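Local coordinates for uncharacterized protein (Xanthomonas axonopodis pv. citri, PDB 3OV5) that is of unassigned biochemical activity but, as a VirB7 component, probably helps build the outer-membrane part of a type IV secretion system, at residues 18-23 against 28-33. Residues are numbered along the deposited sequence; the frame is centred on the assembly and turned at random.
Sequences MLERWA and MQLSYN
Leu-30 meets Leu-19 and Glu-20 because its CG stands anti to the backbone N (chi1 173°), which carries the branch from the strand toward the flank of the helix, where the second torsion sets the two methyls; Glu-20 answers with a CG that lies beside its own backbone N. This is the helix-to-strand connection of an N0-type α/β fold, a worked example of how a compact domain returns a chain along the helix it has just left: helix 15-24 and strand 29-32 run nearly antiparallel, with segment axes at 155° and 7.7 Å apart at closest approach. Both methyls of Leu-30 straddle CB of Leu-19, CD1 at 3.9 Å and CD2 at 4.0 Å. CD2 additionally reaches CG of Glu-20 at 3.7 Å, the aliphatic base of a side chain whose extended remainder carries the carboxylate onward. Nearer the turn, CB of Ala-23 sits 3.4 Å from the carbonyl O of Met-28 and 4.3 Å from CB of Leu-30, and equally far from CB of Met-28. Leu-19 also touches Val-79 of strand 76-81, the parallel sheet partner of 29-32, and Leu-59 of helix 52-63. The turn is tied by one nearly straight backbone hydrogen bond (170° at the hydrogen), in which Met-28 N reaches Ala-23 O at 3.0 Å.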
loop_
_atom_site.group_PDB
_atom_site.type_symbol
_atom_site.label_atom_id
_atom_site.label_comp_id
_atom_site.label_asym_id
_atom_site.label_seq_id
_atom_site.Cartn_x
_atom_site.Cartn_y
_atom_site.Cartn_z
ATOM N N MET A 18 4.026 -1.060 6.415
ATOM C CA MET A 18 4.540 -0.144 5.414
ATOM C C MET A 18 3.508 0.931 5.129
ATOM O O MET A 18 3.818 2.133 5.060
ATOM C CB MET A 18 4.914 -0.873 4.127
ATOM C CG MET A 18 5.554 0.066 3.105
ATOM S SD MET A 18 5.998 -0.746 1.573
ATOM C CE MET A 18 4.344 -1.041 0.894
ATOM N N LEU A 19 2.263 0.513 4.921
ATOM C CA LEU A 19 1.209 1.478 4.620
ATOM C C LEU A 19 0.929 2.416 5.800
ATOM O O LEU A 19 0.557 3.555 5.587
ATOM C CB LEU A 19 -0.045 0.750 4.159
ATOM C CG LEU A 19 0.064 0.208 2.734
ATOM C CD1 LEU A 19 -1.126 -0.692 2.446
ATOM C CD2 LEU A 19 0.137 1.344 1.738
ATOM N N GLU A 20 1.059 1.946 7.043
ATOM C CA GLU A 20 0.927 2.843 8.177
ATOM C C GLU A 20 1.957 3.979 8.051
ATOM O O GLU A 20 1.644 5.143 8.323
ATOM C CB GLU A 20 1.148 2.101 9.503
ATOM C CG GLU A 20 0.000 1.235 9.899
ATOM C CD GLU A 20 0.315 0.318 11.064
ATOM O OE1 GLU A 20 -0.637 -0.396 11.485
ATOM O OE2 GLU A 20 1.459 0.280 11.555
ATOM N N ARG A 21 3.186 3.625 7.639
ATOM C CA ARG A 21 4.216 4.642 7.454
ATOM C C ARG A 21 3.872 5.556 6.282
ATOM O O ARG A 21 3.975 6.797 6.409
ATOM C CB ARG A 21 5.597 4.009 7.331
ATOM C CG ARG A 21 6.682 5.062 7.229
ATOM C CD ARG A 21 8.102 4.459 7.177
ATOM N NE ARG A 21 8.259 3.620 5.993
ATOM C CZ ARG A 21 8.391 4.100 4.760
ATOM N NH1 ARG A 21 8.566 5.394 4.531
ATOM N NH2 ARG A 21 8.369 3.261 3.731
ATOM N N TRP A 22 3.509 4.990 5.118
ATOM C CA TRP A 22 3.139 5.863 3.999
ATOM C C TRP A 22 2.024 6.823 4.405
ATOM O O TRP A 22 2.021 7.990 4.032
ATOM C CB TRP A 22 2.667 5.050 2.804
ATOM C CG TRP A 22 3.740 4.258 2.094
ATOM C CD1 TRP A 22 5.054 4.046 2.467
ATOM C CD2 TRP A 22 3.560 3.550 0.855
ATOM N NE1 TRP A 22 5.695 3.248 1.526
ATOM C CE2 TRP A 22 4.797 2.931 0.532
ATOM C CE3 TRP A 22 2.471 3.399 -0.014
ATOM C CZ2 TRP A 22 4.962 2.175 -0.632
ATOM C CZ3 TRP A 22 2.642 2.645 -1.165
ATOM C CH2 TRP A 22 3.866 2.039 -1.451
ATOM N N ALA A 23 1.045 6.318 5.161
ATOM C CA ALA A 23 -0.098 7.136 5.589
ATOM C C ALA A 23 0.382 8.254 6.536
ATOM O O ALA A 23 0.066 9.439 6.361
ATOM C CB ALA A 23 -1.156 6.289 6.263
ATOM N N MET A 28 -2.388 11.044 5.949
ATOM C CA MET A 28 -3.515 10.217 5.498
ATOM C C MET A 28 -3.873 9.182 6.540
ATOM O O MET A 28 -3.048 8.909 7.434
ATOM C CB MET A 28 -3.180 9.512 4.179
ATOM C CG MET A 28 -3.008 10.471 3.012
ATOM S SD MET A 28 -2.414 9.690 1.509
ATOM C CE MET A 28 -3.938 9.053 0.943
ATOM N N GLN A 29 -5.121 8.703 6.498
ATOM C CA GLN A 29 -5.752 7.576 7.275
ATOM C C GLN A 29 -5.373 6.278 6.518
ATOM O O GLN A 29 -5.499 6.292 5.314
ATOM C CB GLN A 29 -7.327 7.732 7.356
ATOM C CG GLN A 29 -8.080 6.546 8.025
ATOM C CD GLN A 29 -9.597 6.744 8.207
ATOM O OE1 GLN A 29 -10.193 7.749 7.768
ATOM N NE2 GLN A 29 -10.233 5.760 8.842
ATOM N N LEU A 30 -5.083 5.178 7.210
ATOM C CA LEU A 30 -5.056 3.853 6.603
ATOM C C LEU A 30 -6.312 3.095 7.021
ATOM O O LEU A 30 -6.569 2.943 8.223
ATOM C CB LEU A 30 -3.827 3.064 7.060
ATOM C CG LEU A 30 -3.786 1.598 6.622
ATOM C CD1 LEU A 30 -3.743 1.465 5.116
ATOM C CD2 LEU A 30 -2.578 0.895 7.239
ATOM N N SER A 31 -7.066 2.590 6.041
ATOM C CA SER A 31 -8.159 1.656 6.290
ATOM C C SER A 31 -7.743 0.310 5.738
ATOM O O SER A 31 -7.702 0.104 4.526
ATOM C CB SER A 31 -9.430 2.142 5.617
ATOM O OG SER A 31 -9.850 3.352 6.223
ATOM N N TYR A 32 -7.355 -0.575 6.647
ATOM C CA TYR A 32 -6.846 -1.880 6.285
ATOM C C TYR A 32 -7.961 -2.902 6.475
ATOM O O TYR A 32 -8.228 -3.357 7.576
ATOM C CB TYR A 32 -5.603 -2.222 7.122
ATOM C CG TYR A 32 -4.913 -3.464 6.627
ATOM C CD1 TYR A 32 -4.007 -3.400 5.559
ATOM C CD2 TYR A 32 -5.186 -4.705 7.179
ATOM C CE1 TYR A 32 -3.404 -4.557 5.041
ATOM C CE2 TYR A 32 -4.577 -5.868 6.683
ATOM C CZ TYR A 32 -3.704 -5.787 5.601
ATOM O OH TYR A 32 -3.123 -6.900 5.065
ATOM N N ASN A 33 -8.653 -3.228 5.384
ATOM C CA ASN A 33 -9.896 -3.994 5.447
ATOM C C ASN A 33 -9.717 -5.458 5.031
ATOM O O ASN A 33 -10.561 -6.030 4.326
ATOM C CB ASN A 33 -10.965 -3.310 4.591
ATOM C CG ASN A 33 -11.402 -1.969 5.108
ATOM O OD1 ASN A 33 -10.903 -1.462 6.107
ATOM N ND2 ASN A 33 -12.360 -1.381 4.405
#